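Local coordinates for tyrocidine synthase 2 (PDB 6TA8), which belongs to the multidomain synthetases and is represented here by a condensation domain, a fold of two sheet-and-helix lobes related in architecture, at residues A36-Q41 and D203-L208; H249-S254 and Y438-Y443; V59-E64 and G398-S403. All coordinates share one frame; numbering follows the deposited sequence.

Contact 1: residues A36-Q41 and D203-L208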
ATOM      1  N   ALA A  36      14.893  -5.118  13.669  1.00 40.80           N
ATOM      2  CA  ALA A  36      15.644  -4.348  12.688  1.00 36.11           C
ATOM      3  C   ALA A  36      14.698  -3.690  11.690  1.00 43.15           C
ATOM      4  O   ALA A  36      13.609  -4.196  11.404  1.00 44.62           O
ATOM      5  CB  ALA A  36      16.644  -5.240  11.953  1.00 49.54           C
ATOM      6  N   LEU A  37      15.127  -2.549  11.158  1.00 48.02           N
ATOM      7  CA  LEU A  37      14.312  -1.791  10.217  1.00 48.91           C
ATOM      8  C   LEU A  37      14.353  -2.456   8.846  1.00 49.72           C
ATOM      9  O   LEU A  37      15.433  -2.676   8.286  1.00 49.87           O
ATOM     10  CB  LEU A  37      14.802  -0.347  10.130  1.00 45.79           C
ATOM     11  CG  LEU A  37      14.549   0.560  11.338  1.00 45.87           C
ATOM     12  CD1 LEU A  37      15.249   1.898  11.156  1.00 49.74           C
ATOM     13  CD2 LEU A  37      13.058   0.761  11.561  1.00 43.96           C
ATOM     14  N   THR A  38      13.179  -2.774   8.306  1.00 47.28           N
ATOM     15  CA  THR A  38      13.087  -3.324   6.967  1.00 46.10           C
ATOM     16  C   THR A  38      13.374  -2.232   5.935  1.00 52.21           C
ATOM     17  O   THR A  38      13.346  -1.042   6.260  1.00 49.69           O
ATOM     18  CB  THR A  38      11.703  -3.934   6.742  1.00 41.58           C
ATOM     19  OG1 THR A  38      10.699  -2.924   6.889  1.00 46.94           O
ATOM     20  CG2 THR A  38      11.446  -5.047   7.743  1.00 39.25           C
ATOM     21  N   PRO A  39      13.678  -2.613   4.686  1.00 51.95           N
ATOM     22  CA  PRO A  39      13.980  -1.586   3.671  1.00 49.84           C
ATOM     23  C   PRO A  39      12.886  -0.546   3.498  1.00 42.07           C
ATOM     24  O   PRO A  39      13.192   0.646   3.369  1.00 39.49           O
ATOM     25  CB  PRO A  39      14.180  -2.414   2.394  1.00 40.70           C
ATOM     26  CG  PRO A  39      14.662  -3.727   2.881  1.00 52.85           C
ATOM     27  CD  PRO A  39      13.952  -3.972   4.185  1.00 45.03           C
ATOM     28  N   ILE A  40      11.617  -0.959   3.488  1.00 40.58           N
ATOM     29  CA  ILE A  40      10.537   0.009   3.332  1.00 37.46           C
ATOM     30  C   ILE A  40      10.408   0.871   4.582  1.00 45.54           C
ATOM     31  O   ILE A  40       9.931   2.012   4.512  1.00 42.35           O
ATOM     32  CB  ILE A  40       9.219  -0.709   2.987  1.00 36.42           C
ATOM     33  CG1 ILE A  40       8.169   0.294   2.504  1.00 39.74           C
ATOM     34  CG2 ILE A  40       8.705  -1.504   4.180  1.00 35.52           C
ATOM     35  CD1 ILE A  40       8.616   1.129   1.324  1.00 42.46           C
ATOM     36  N   GLN A  41      10.838   0.358   5.735  1.00 44.63           N
ATOM     37  CA  GLN A  41      10.863   1.170   6.944  1.00 38.09           C
ATOM     38  C   GLN A  41      12.034   2.144   6.929  1.00 45.20           C
ATOM     39  O   GLN A  41      11.892   3.295   7.359  1.00 44.67           O
ATOM     40  CB  GLN A  41      10.925   0.271   8.178  1.00 36.48           C
ATOM     41  CG  GLN A  41       9.608  -0.416   8.504  1.00 31.46           C
ATOM     42  CD  GLN A  41       9.744  -1.442   9.609  1.00 42.23           C
ATOM     43  OE1 GLN A  41      10.821  -2.001   9.822  1.00 50.01           O
ATOM     44  NE2 GLN A  41       8.651  -1.698  10.317  1.00 37.07           N
ATOM     45  N   ASP A 203      10.796 -12.092  13.355  1.00 42.58           N
ATOM     46  CA  ASP A 203      11.485 -13.183  12.676  1.00 46.28           C
ATOM     47  C   ASP A 203      11.702 -12.882  11.199  1.00 46.60           C
ATOM     48  O   ASP A 203      12.724 -13.281  10.629  1.00 47.84           O
ATOM     49  CB  ASP A 203      10.700 -14.485  12.836  1.00 40.42           C
ATOM     50  CG  ASP A 203      10.712 -15.004  14.260  1.00 50.46           C
ATOM     51  OD1 ASP A 203      11.684 -14.716  14.992  1.00 50.55           O
ATOM     52  OD2 ASP A 203       9.749 -15.702  14.645  1.00 54.15           O
ATOM     53  N   TRP A 204      10.756 -12.186  10.565  1.00 43.89           N
ATOM     54  CA  TRP A 204      10.907 -11.838   9.156  1.00 40.95           C
ATOM     55  C   TRP A 204      12.071 -10.877   8.949  1.00 43.23           C
ATOM     56  O   TRP A 204      12.907 -11.081   8.062  1.00 48.38           O
ATOM     57  CB  TRP A 204       9.605 -11.238   8.622  1.00 43.94           C
ATOM     58  CG  TRP A 204       9.730 -10.634   7.256  1.00 41.12           C
ATOM     59  CD1 TRP A 204      10.042  -9.339   6.955  1.00 46.72           C
ATOM     60  CD2 TRP A 204       9.538 -11.301   6.002  1.00 41.31           C
ATOM     61  NE1 TRP A 204      10.061  -9.161   5.594  1.00 43.53           N
ATOM     62  CE2 TRP A 204       9.754 -10.350   4.985  1.00 40.90           C
ATOM     63  CE3 TRP A 204       9.208 -12.611   5.642  1.00 48.76           C
ATOM     64  CZ2 TRP A 204       9.651 -10.666   3.633  1.00 44.06           C
ATOM     65  CZ3 TRP A 204       9.105 -12.923   4.299  1.00 46.29           C
ATOM     66  CH2 TRP A 204       9.326 -11.954   3.311  1.00 45.09           C
ATOM     67  N   ALA A 205      12.141  -9.819   9.762  1.00 44.51           N
ATOM     68  CA  ALA A 205      13.234  -8.859   9.633  1.00 39.36           C
ATOM     69  C   ALA A 205      14.575  -9.480   9.999  1.00 38.02           C
ATOM     70  O   ALA A 205      15.608  -9.090   9.445  1.00 35.20           O
ATOM     71  CB  ALA A 205      12.962  -7.630  10.499  1.00 44.28           C
ATOM     72  N   ALA A 206      14.582 -10.434  10.934  1.00 42.99           N
ATOM     73  CA  ALA A 206      15.817 -11.137  11.258  1.00 39.78           C
ATOM     74  C   ALA A 206      16.264 -12.025  10.103  1.00 45.50           C
ATOM     75  O   ALA A 206      17.456 -12.081   9.779  1.00 46.25           O
ATOM     76  CB  ALA A 206      15.634 -11.962  12.531  1.00 36.23           C
ATOM     77  N   GLN A 207      15.321 -12.729   9.473  1.00 46.27           N
ATOM     78  CA  GLN A 207      15.662 -13.542   8.312  1.00 44.77           C
ATOM     79  C   GLN A 207      15.954 -12.675   7.093  1.00 50.64           C
ATOM     80  O   GLN A 207      16.692 -13.095   6.195  1.00 40.13           O
ATOM     81  CB  GLN A 207      14.527 -14.529   8.019  1.00 45.04           C
ATOM     82  CG  GLN A 207      14.731 -15.405   6.788  1.00 58.41           C
ATOM     83  CD  GLN A 207      16.080 -16.097   6.771  1.00 49.40           C
ATOM     84  OE1 GLN A 207      16.536 -16.626   7.784  1.00 53.94           O
ATOM     85  NE2 GLN A 207      16.726 -16.096   5.612  1.00 43.42           N
ATOM     86  N   LEU A 208      15.399 -11.460   7.053  1.00 46.53           N
ATOM     87  CA  LEU A 208      15.628 -10.577   5.915  1.00 42.07           C
ATOM     88  C   LEU A 208      17.084 -10.138   5.826  1.00 43.32           C
ATOM     89  O   LEU A 208      17.597  -9.923   4.721  1.00 46.49           O
ATOM     90  CB  LEU A 208      14.709  -9.360   6.007  1.00 45.49           C
ATOM     91  CG  LEU A 208      14.419  -8.602   4.712  1.00 37.46           C
ATOM     92  CD1 LEU A 208      13.803  -9.519   3.670  1.00 44.43           C
ATOM     93  CD2 LEU A 208      13.503  -7.428   4.996  1.00 50.76           C
TER

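Contact 2: residues H249-S254 and Y438-Y443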
ATOM      1  N   HIS A 249      -1.450  20.389  -1.044  1.00 48.49           N
ATOM      2  CA  HIS A 249      -1.788  20.696  -2.427  1.00 45.64           C
ATOM      3  C   HIS A 249      -2.101  19.453  -3.248  1.00 43.52           C
ATOM      4  O   HIS A 249      -2.178  19.542  -4.478  1.00 44.67           O
ATOM      5  CB  HIS A 249      -0.647  21.475  -3.085  1.00 41.79           C
ATOM      6  CG  HIS A 249      -0.181  22.653  -2.286  1.00 45.86           C
ATOM      7  ND1 HIS A 249      -0.846  23.859  -2.281  1.00 47.64           N
ATOM      8  CD2 HIS A 249       0.885  22.808  -1.465  1.00 52.57           C
ATOM      9  CE1 HIS A 249      -0.211  24.708  -1.493  1.00 47.45           C
ATOM     10  NE2 HIS A 249       0.843  24.094  -0.985  1.00 53.83           N
ATOM     11  N   THR A 250      -2.287  18.304  -2.604  1.00 42.59           N
ATOM     12  CA  THR A 250      -2.519  17.058  -3.320  1.00 45.86           C
ATOM     13  C   THR A 250      -3.995  16.911  -3.673  1.00 44.02           C
ATOM     14  O   THR A 250      -4.866  17.032  -2.806  1.00 47.52           O
ATOM     15  CB  THR A 250      -2.058  15.865  -2.483  1.00 43.49           C
ATOM     16  OG1 THR A 250      -0.625  15.840  -2.433  1.00 43.46           O
ATOM     17  CG2 THR A 250      -2.560  14.562  -3.085  1.00 39.17           C
ATOM     18  N   ARG A 251      -4.270  16.651  -4.948  1.00 44.66           N
ATOM     19  CA  ARG A 251      -5.613  16.375  -5.427  1.00 46.29           C
ATOM     20  C   ARG A 251      -5.630  15.027  -6.136  1.00 47.54           C
ATOM     21  O   ARG A 251      -4.600  14.535  -6.603  1.00 51.26           O
ATOM     22  CB  ARG A 251      -6.109  17.477  -6.372  1.00 46.51           C
ATOM     23  CG  ARG A 251      -6.158  18.859  -5.744  1.00 40.64           C
ATOM     24  CD  ARG A 251      -7.120  18.899  -4.568  1.00 39.26           C
ATOM     25  NE  ARG A 251      -7.314  20.257  -4.069  1.00 38.55           N
ATOM     26  CZ  ARG A 251      -6.635  20.785  -3.055  1.00 40.98           C
ATOM     27  NH1 ARG A 251      -5.712  20.068  -2.427  1.00 47.89           N
ATOM     28  NH2 ARG A 251      -6.878  22.029  -2.668  1.00 44.60           N
ATOM     29  N   THR A 252      -6.817  14.429  -6.208  1.00 47.80           N
ATOM     30  CA  THR A 252      -6.989  13.108  -6.800  1.00 51.30           C
ATOM     31  C   THR A 252      -8.060  13.163  -7.877  1.00 52.97           C
ATOM     32  O   THR A 252      -9.132  13.738  -7.665  1.00 48.35           O
ATOM     33  CB  THR A 252      -7.370  12.063  -5.744  1.00 53.52           C
ATOM     34  OG1 THR A 252      -8.652  12.389  -5.189  1.00 63.02           O
ATOM     35  CG2 THR A 252      -6.332  12.020  -4.630  1.00 51.65           C
ATOM     36  N   LEU A 253      -7.766  12.561  -9.026  1.00 50.17           N
ATOM     37  CA  LEU A 253      -8.717  12.408 -10.120  1.00 43.10           C
ATOM     38  C   LEU A 253      -8.916  10.919 -10.361  1.00 54.04           C
ATOM     39  O   LEU A 253      -7.953  10.199 -10.647  1.00 46.96           O
ATOM     40  CB  LEU A 253      -8.218  13.104 -11.388  1.00 47.01           C
ATOM     41  CG  LEU A 253      -9.168  13.116 -12.590  1.00 55.78           C
ATOM     42  CD1 LEU A 253      -9.098  14.449 -13.316  1.00 56.42           C
ATOM     43  CD2 LEU A 253      -8.856  11.978 -13.543  1.00 52.92           C
ATOM     44  N   SER A 254     -10.160  10.459 -10.250  1.00 58.94           N
ATOM     45  CA  SER A 254     -10.475   9.042 -10.330  1.00 50.11           C
ATOM     46  C   SER A 254     -11.440   8.767 -11.476  1.00 53.73           C
ATOM     47  O   SER A 254     -12.302   9.591 -11.799  1.00 56.39           O
ATOM     48  CB  SER A 254     -11.087   8.536  -9.016  1.00 56.33           C
ATOM     49  OG  SER A 254     -10.280   8.888  -7.906  1.00 62.03           O
ATOM     50  N   TYR A 438      -1.934  13.786  -7.638  1.00 45.44           N
ATOM     51  CA  TYR A 438      -1.043  14.813  -8.157  1.00 41.06           C
ATOM     52  C   TYR A 438      -1.100  16.033  -7.248  1.00 45.18           C
ATOM     53  O   TYR A 438      -1.955  16.140  -6.366  1.00 47.47           O
ATOM     54  CB  TYR A 438      -1.411  15.199  -9.596  1.00 43.70           C
ATOM     55  CG  TYR A 438      -2.745  15.903  -9.715  1.00 41.05           C
ATOM     56  CD1 TYR A 438      -3.932  15.182  -9.756  1.00 39.18           C
ATOM     57  CD2 TYR A 438      -2.820  17.289  -9.783  1.00 50.36           C
ATOM     58  CE1 TYR A 438      -5.152  15.820  -9.862  1.00 45.70           C
ATOM     59  CE2 TYR A 438      -4.036  17.938  -9.887  1.00 48.70           C
ATOM     60  CZ  TYR A 438      -5.199  17.198  -9.928  1.00 48.28           C
ATOM     61  OH  TYR A 438      -6.412  17.838 -10.032  1.00 46.95           O
ATOM     62  N   SER A 439      -0.174  16.960  -7.475  1.00 46.83           N
ATOM     63  CA  SER A 439      -0.151  18.237  -6.775  1.00 47.10           C
ATOM     64  C   SER A 439      -0.677  19.324  -7.700  1.00 46.45           C
ATOM     65  O   SER A 439      -0.281  19.397  -8.869  1.00 43.46           O
ATOM     66  CB  SER A 439       1.263  18.583  -6.304  1.00 51.80           C
ATOM     67  OG  SER A 439       1.299  19.870  -5.709  1.00 47.47           O
ATOM     68  N   ARG A 440      -1.570  20.168  -7.177  1.00 43.35           N
ATOM     69  CA  ARG A 440      -2.181  21.201  -8.005  1.00 39.91           C
ATOM     70  C   ARG A 440      -1.199  22.305  -8.372  1.00 46.01           C
ATOM     71  O   ARG A 440      -1.476  23.081  -9.294  1.00 50.64           O
ATOM     72  CB  ARG A 440      -3.401  21.795  -7.297  1.00 44.49           C
ATOM     73  CG  ARG A 440      -3.095  22.455  -5.966  1.00 42.32           C
ATOM     74  CD  ARG A 440      -4.356  23.035  -5.346  1.00 45.03           C
ATOM     75  NE  ARG A 440      -5.071  23.894  -6.287  1.00 45.07           N
ATOM     76  CZ  ARG A 440      -4.874  25.204  -6.402  1.00 44.20           C
ATOM     77  NH1 ARG A 440      -3.983  25.812  -5.631  1.00 40.19           N
ATOM     78  NH2 ARG A 440      -5.567  25.906  -7.287  1.00 34.61           N
ATOM     79  N   LEU A 441      -0.065  22.396  -7.678  1.00 43.16           N
ATOM     80  CA  LEU A 441       0.959  23.373  -8.021  1.00 37.18           C
ATOM     81  C   LEU A 441       1.848  22.916  -9.169  1.00 45.34           C
ATOM     82  O   LEU A 441       2.710  23.685  -9.609  1.00 48.01           O
ATOM     83  CB  LEU A 441       1.820  23.691  -6.795  1.00 38.29           C
ATOM     84  CG  LEU A 441       1.120  23.815  -5.440  1.00 47.94           C
ATOM     85  CD1 LEU A 441       2.117  24.265  -4.385  1.00 51.08           C
ATOM     86  CD2 LEU A 441      -0.062  24.773  -5.503  1.00 47.49           C
ATOM     87  N   GLN A 442       1.660  21.695  -9.661  1.00 51.06           N
ATOM     88  CA  GLN A 442       2.408  21.182 -10.799  1.00 48.04           C
ATOM     89  C   GLN A 442       1.539  20.852 -12.000  1.00 47.56           C
ATOM     90  O   GLN A 442       2.021  20.939 -13.132  1.00 52.41           O
ATOM     91  CB  GLN A 442       3.193  19.923 -10.402  1.00 42.53           C
ATOM     92  CG  GLN A 442       4.417  20.198  -9.553  1.00 44.27           C
ATOM     93  CD  GLN A 442       5.037  18.933  -8.999  1.00 46.36           C
ATOM     94  OE1 GLN A 442       4.333  17.994  -8.627  1.00 50.46           O
ATOM     95  NE2 GLN A 442       6.363  18.901  -8.941  1.00 43.36           N
ATOM     96  N   TYR A 443       0.279  20.480 -11.787  1.00 47.95           N
ATOM     97  CA  TYR A 443      -0.621  20.109 -12.868  1.00 46.79           C
ATOM     98  C   TYR A 443      -1.979  20.746 -12.657  1.00 48.96           C
ATOM     99  O   TYR A 443      -2.457  20.854 -11.525  1.00 48.94           O
ATOM    100  CB  TYR A 443      -0.812  18.597 -12.955  1.00 49.89           C
ATOM    101  CG  TYR A 443       0.389  17.880 -13.475  1.00 50.87           C
ATOM    102  CD1 TYR A 443       0.700  17.900 -14.827  1.00 54.89           C
ATOM    103  CD2 TYR A 443       1.220  17.184 -12.615  1.00 52.24           C
ATOM    104  CE1 TYR A 443       1.806  17.242 -15.304  1.00 50.40           C
ATOM    105  CE2 TYR A 443       2.323  16.526 -13.081  1.00 51.29           C
ATOM    106  CZ  TYR A 443       2.612  16.558 -14.422  1.00 52.50           C
ATOM    107  OH  TYR A 443       3.721  15.900 -14.869  1.00 51.18           O
TER
HETATM  108  O   HOH W   1      -3.792  25.217  -2.944  1.00 52.11           O

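Contact 3: residues V59-E64 and G398-S403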
ATOM      1  N   VAL A  59      -9.458   2.697   7.528  1.00 38.49           N
ATOM      2  CA  VAL A  59     -10.709   2.258   6.927  1.00 39.93           C
ATOM      3  C   VAL A  59     -11.852   2.673   7.843  1.00 48.44           C
ATOM      4  O   VAL A  59     -11.699   2.748   9.066  1.00 46.39           O
ATOM      5  CB  VAL A  59     -10.738   0.731   6.671  1.00 44.89           C
ATOM      6  CG1 VAL A  59      -9.600   0.315   5.747  1.00 49.52           C
ATOM      7  CG2 VAL A  59     -10.677  -0.046   7.982  1.00 39.46           C
ATOM      8  N   MET A  60     -13.004   2.955   7.240  1.00 52.27           N
ATOM      9  CA  MET A  60     -14.206   3.342   7.967  1.00 51.50           C
ATOM     10  C   MET A  60     -15.265   2.273   7.746  1.00 63.31           C
ATOM     11  O   MET A  60     -15.710   2.064   6.612  1.00 67.25           O
ATOM     12  CB  MET A  60     -14.710   4.714   7.508  1.00 49.55           C
ATOM     13  CG  MET A  60     -15.967   5.196   8.217  1.00 55.64           C
ATOM     14  SD  MET A  60     -15.650   5.882   9.854  1.00 51.82           S
ATOM     15  CE  MET A  60     -14.819   7.409   9.429  1.00 40.59           C
ATOM     16  N   LEU A  61     -15.653   1.593   8.819  1.00 61.26           N
ATOM     17  CA  LEU A  61     -16.639   0.525   8.755  1.00 55.83           C
ATOM     18  C   LEU A  61     -18.006   1.037   9.196  1.00 61.45           C
ATOM     19  O   LEU A  61     -18.142   2.111   9.783  1.00 66.55           O
ATOM     20  CB  LEU A  61     -16.204  -0.660   9.621  1.00 59.31           C
ATOM     21  CG  LEU A  61     -14.780  -1.165   9.379  1.00 59.02           C
ATOM     22  CD1 LEU A  61     -14.442  -2.303  10.328  1.00 56.98           C
ATOM     23  CD2 LEU A  61     -14.604  -1.597   7.931  1.00 59.90           C
ATOM     24  N   PHE A  62     -19.032   0.239   8.904  1.00 60.91           N
ATOM     25  CA  PHE A  62     -20.408   0.606   9.198  1.00 64.13           C
ATOM     26  C   PHE A  62     -21.190  -0.636   9.599  1.00 62.73           C
ATOM     27  O   PHE A  62     -20.905  -1.745   9.139  1.00 70.87           O
ATOM     28  CB  PHE A  62     -21.072   1.290   7.991  1.00 65.99           C
ATOM     29  CG  PHE A  62     -22.538   1.569   8.175  1.00 65.07           C
ATOM     30  CD1 PHE A  62     -22.979   2.391   9.198  1.00 66.17           C
ATOM     31  CD2 PHE A  62     -23.473   1.014   7.318  1.00 65.69           C
ATOM     32  CE1 PHE A  62     -24.327   2.649   9.367  1.00 67.90           C
ATOM     33  CE2 PHE A  62     -24.821   1.269   7.480  1.00 67.46           C
ATOM     34  CZ  PHE A  62     -25.248   2.087   8.506  1.00 70.15           C
ATOM     35  N   ARG A  63     -22.172  -0.439  10.474  1.00 64.73           N
ATOM     36  CA  ARG A  63     -23.080  -1.506  10.879  1.00 67.53           C
ATOM     37  C   ARG A  63     -24.435  -0.881  11.169  1.00 72.22           C
ATOM     38  O   ARG A  63     -24.546  -0.041  12.069  1.00 72.50           O
ATOM     39  CB  ARG A  63     -22.549  -2.255  12.103  1.00 63.54           C
ATOM     40  CG  ARG A  63     -23.168  -3.628  12.307  1.00 67.52           C
ATOM     41  CD  ARG A  63     -22.569  -4.336  13.510  1.00 68.37           C
ATOM     42  NE  ARG A  63     -23.353  -5.502  13.906  1.00 69.01           N
ATOM     43  CZ  ARG A  63     -23.069  -6.751  13.552  1.00 70.60           C
ATOM     44  NH1 ARG A  63     -22.014  -7.001  12.788  1.00 71.52           N
ATOM     45  NH2 ARG A  63     -23.839  -7.750  13.961  1.00 62.55           N
ATOM     46  N   GLU A  64     -25.455  -1.285  10.407  1.00 71.72           N
ATOM     47  CA  GLU A  64     -26.762  -0.643  10.512  1.00 74.90           C
ATOM     48  C   GLU A  64     -27.364  -0.818  11.901  1.00 74.03           C
ATOM     49  O   GLU A  64     -27.936   0.126  12.460  1.00 74.56           O
ATOM     50  CB  GLU A  64     -27.708  -1.192   9.441  1.00 76.25           C
ATOM     51  CG  GLU A  64     -27.698  -2.707   9.304  1.00 85.94           C
ATOM     52  CD  GLU A  64     -26.664  -3.199   8.308  1.00 86.68           C
ATOM     53  OE1 GLU A  64     -27.019  -3.392   7.126  1.00 76.42           O
ATOM     54  OE2 GLU A  64     -25.497  -3.391   8.709  1.00 83.06           O
ATOM     55  N   GLY A 398     -16.631 -10.985   6.553  1.00 62.24           N
ATOM     56  CA  GLY A 398     -17.921 -10.837   5.907  1.00 71.09           C
ATOM     57  C   GLY A 398     -19.076 -10.736   6.884  1.00 78.91           C
ATOM     58  O   GLY A 398     -19.991 -11.561   6.866  1.00 68.63           O
ATOM     59  N   GLY A 399     -19.034  -9.719   7.740  1.00 76.77           N
ATOM     60  CA  GLY A 399     -20.078  -9.511   8.724  1.00 81.20           C
ATOM     61  C   GLY A 399     -20.508  -8.064   8.838  1.00 81.21           C
ATOM     62  O   GLY A 399     -21.627  -7.772   9.271  1.00 82.86           O
ATOM     63  N   PHE A 400     -19.624  -7.147   8.454  1.00 83.20           N
ATOM     64  CA  PHE A 400     -19.892  -5.721   8.487  1.00 76.16           C
ATOM     65  C   PHE A 400     -20.020  -5.185   7.061  1.00 73.93           C
ATOM     66  O   PHE A 400     -20.077  -5.946   6.088  1.00 81.24           O
ATOM     67  CB  PHE A 400     -18.793  -4.995   9.270  1.00 72.74           C
ATOM     68  CG  PHE A 400     -17.394  -5.403   8.885  1.00 76.47           C
ATOM     69  CD1 PHE A 400     -16.866  -5.060   7.649  1.00 73.22           C
ATOM     70  CD2 PHE A 400     -16.603  -6.124   9.766  1.00 74.23           C
ATOM     71  CE1 PHE A 400     -15.583  -5.433   7.296  1.00 70.99           C
ATOM     72  CE2 PHE A 400     -15.316  -6.499   9.418  1.00 73.17           C
ATOM     73  CZ  PHE A 400     -14.807  -6.153   8.182  1.00 74.27           C
ATOM     74  N   THR A 401     -20.066  -3.862   6.941  1.00 70.78           N
ATOM     75  CA  THR A 401     -20.050  -3.197   5.648  1.00 72.10           C
ATOM     76  C   THR A 401     -19.179  -1.954   5.747  1.00 72.56           C
ATOM     77  O   THR A 401     -18.956  -1.411   6.832  1.00 73.02           O
ATOM     78  CB  THR A 401     -21.462  -2.822   5.171  1.00 69.47           C
ATOM     79  OG1 THR A 401     -21.370  -1.924   4.059  1.00 62.92           O
ATOM     80  CG2 THR A 401     -22.247  -2.157   6.289  1.00 70.01           C
ATOM     81  N   PHE A 402     -18.679  -1.512   4.598  1.00 69.36           N
ATOM     82  CA  PHE A 402     -17.814  -0.344   4.533  1.00 66.04           C
ATOM     83  C   PHE A 402     -18.661   0.919   4.438  1.00 67.19           C
ATOM     84  O   PHE A 402     -19.564   1.008   3.600  1.00 72.78           O
ATOM     85  CB  PHE A 402     -16.862  -0.445   3.341  1.00 68.15           C
ATOM     86  CG  PHE A 402     -15.848  -1.547   3.470  1.00 74.20           C
ATOM     87  CD1 PHE A 402     -16.161  -2.843   3.093  1.00 77.68           C
ATOM     88  CD2 PHE A 402     -14.584  -1.289   3.974  1.00 72.97           C
ATOM     89  CE1 PHE A 402     -15.233  -3.860   3.213  1.00 79.02           C
ATOM     90  CE2 PHE A 402     -13.650  -2.302   4.097  1.00 66.77           C
ATOM     91  CZ  PHE A 402     -13.975  -3.589   3.716  1.00 69.37           C
ATOM     92  N   SER A 403     -18.367   1.885   5.302  1.00 66.31           N
ATOM     93  CA  SER A 403     -19.158   3.102   5.361  1.00 66.13           C
ATOM     94  C   SER A 403     -18.851   4.003   4.165  1.00 68.39           C
ATOM     95  O   SER A 403     -17.714   4.056   3.692  1.00 71.24           O
ATOM     96  CB  SER A 403     -18.883   3.855   6.659  1.00 65.42           C
ATOM     97  OG  SER A 403     -19.447   5.155   6.627  1.00 72.43           O
TER

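Contact 1: residues A36-Q41 and D203-L208
The apolar part of this contact is carried by P39, T38, A205 and L208. P39 and L208 meet tip to tip, CD of P39 lying 3.6 Å from CD2 of L208. T38 crosses L208 at about a right angle, and its methyl CG2 sits 4.2 Å from L208 CD2 and 4.1 Å from A205 CB. With chi1 at 61°, T38 OG1 lies between N and the carbonyl carbon and turns to the helix start, while CG2 is left beside the backbone N, facing A205 and L208. The methyl of A205 also approaches a polar group, with CB 3.6 Å from A36 O.

The capping bonds lie within 36-41, where T38 and Q41 form a capping box, and none is made to 203-208. T38 N donates to Q41 OE1 at 2.9 Å, nearly straight (169°) and tilted 19° from the carbonyl plane; the return bond from Q41 N to T38 OG1 is weak. Q41 NE2 donates in turn to L165 O.

The contact thus sets the loop leading into helix 39-46, and its first residue P39, against the side of helix 201-212. Helix 359-365 covers P39 and L208 together through I362, while Q99 of strand 98-101 touches L37 and Q41.

Contact 2: residues H249-S254 and Y438-Y443
Y438 forms an antiparallel hydrogen-bonded pair with R251: R251 N donates to Y438 O at 2.8 Å and Y438 N to R251 O at 3.0 Å. The Y438 chi1 of 67° folds the ring back over the R251 backbone, so that R251 CA lies over one face and R251 CB comes off-centre, 3.7 Å from Y438 CZ; L253 N is at the ring edge.

S439 makes the non-hydrogen-bonded pair with T250 and rests its OG 3.6 Å from H249 CB.

R440 continues the pairing through its amide N, which donates to H249 O at 2.8 Å (167°). R440 CD lies 3.8 Å from R251 NH2, over one face of the R251 guanidinium, and the two arginine side chains run side by side.

L441 places CD1 over the centre of the H249 ring, 3.4 Å from the centroid and 7° off the normal, a CH-pi contact.

The two arginines, with R251 NH2 and R440 NE 4.5 Å apart, would probably repel; R251 NH1 has carbonyl partners in T250 and K248, and a water weakly links R440 NH1 and H249 ND1. Backbone bonding and ring packing, rather than charge pairing, therefore dominate the join between edge strand 250-256 and strand 431-439.

Contact 3: residues V59-E64 and G398-S403
L61 meets two phenylalanine rings through its two methyl branches. L61 CD1 stands over the centre of the F400 ring, 4.2 Å from the centroid and only 4° off the normal, a CH-pi contact, while L61 CD2 touches both rings, 4.0 Å from F402 CD2 and as far from F400 CE1. The side chains of L61 and F402 run alongside each other, pointing the same way. F400 reaches L61 because its ring carbon CG sits between the backbone N and the carbonyl carbon (chi1 47°). F176 of helix 169-187 touches both aromatic rings, meeting F402 edge-to-face.

These rings ride on a short antiparallel pairing: L61 with F402 is a non-hydrogen-bonded pair and F62 with T401 a hydrogen-bonded one. F62 N donates to T401 O at 2.6 Å, bent to 139°, and S403 N donates to M60 O at 3.0 Å. Strand 401-402 is thereby an edge strand of a five-stranded mixed sheet, consistent with the crossover segment of condensation domains, in which a strand from the second lobe joins the sheet of the first.

On the side occupied by F62 and T401 the two side chains again run side by side, with T401 CG2 3.6 Å from F62 CD2, oblique to the ring. S403 CB fits between M60 and F62, 3.6 Å from M60 CG and equally far from F62 CB. S403 OG is bonded to H157 ND1 and L405 N, and the H157 ring meets that of F62.

Overall arrangement
Along the chain the six segments run 36-41, 59-64, 203-208, 249-254, 398-403 and 438-443. Both segments of contact 1 come before either of contact 2, whereas contact 3 interleaves with both. Centre to centre, contacts 1 and 2 are about 33 Å apart, with the middle of the chain between them; contact 3 lies about 33 Å from contact 1 and about 29 Å from contact 2. None touches another, the nearest atoms being about 15 Å apart between contacts 2 and 3. Contacts 2 and 3 close the edges of different sheets, of six and five strands, while contact 1 joins helices. Since helix 39-46 directly precedes strand 56-63, contacts 1 and 3 tie consecutive early elements to much later chain, knitting the condensation domain together.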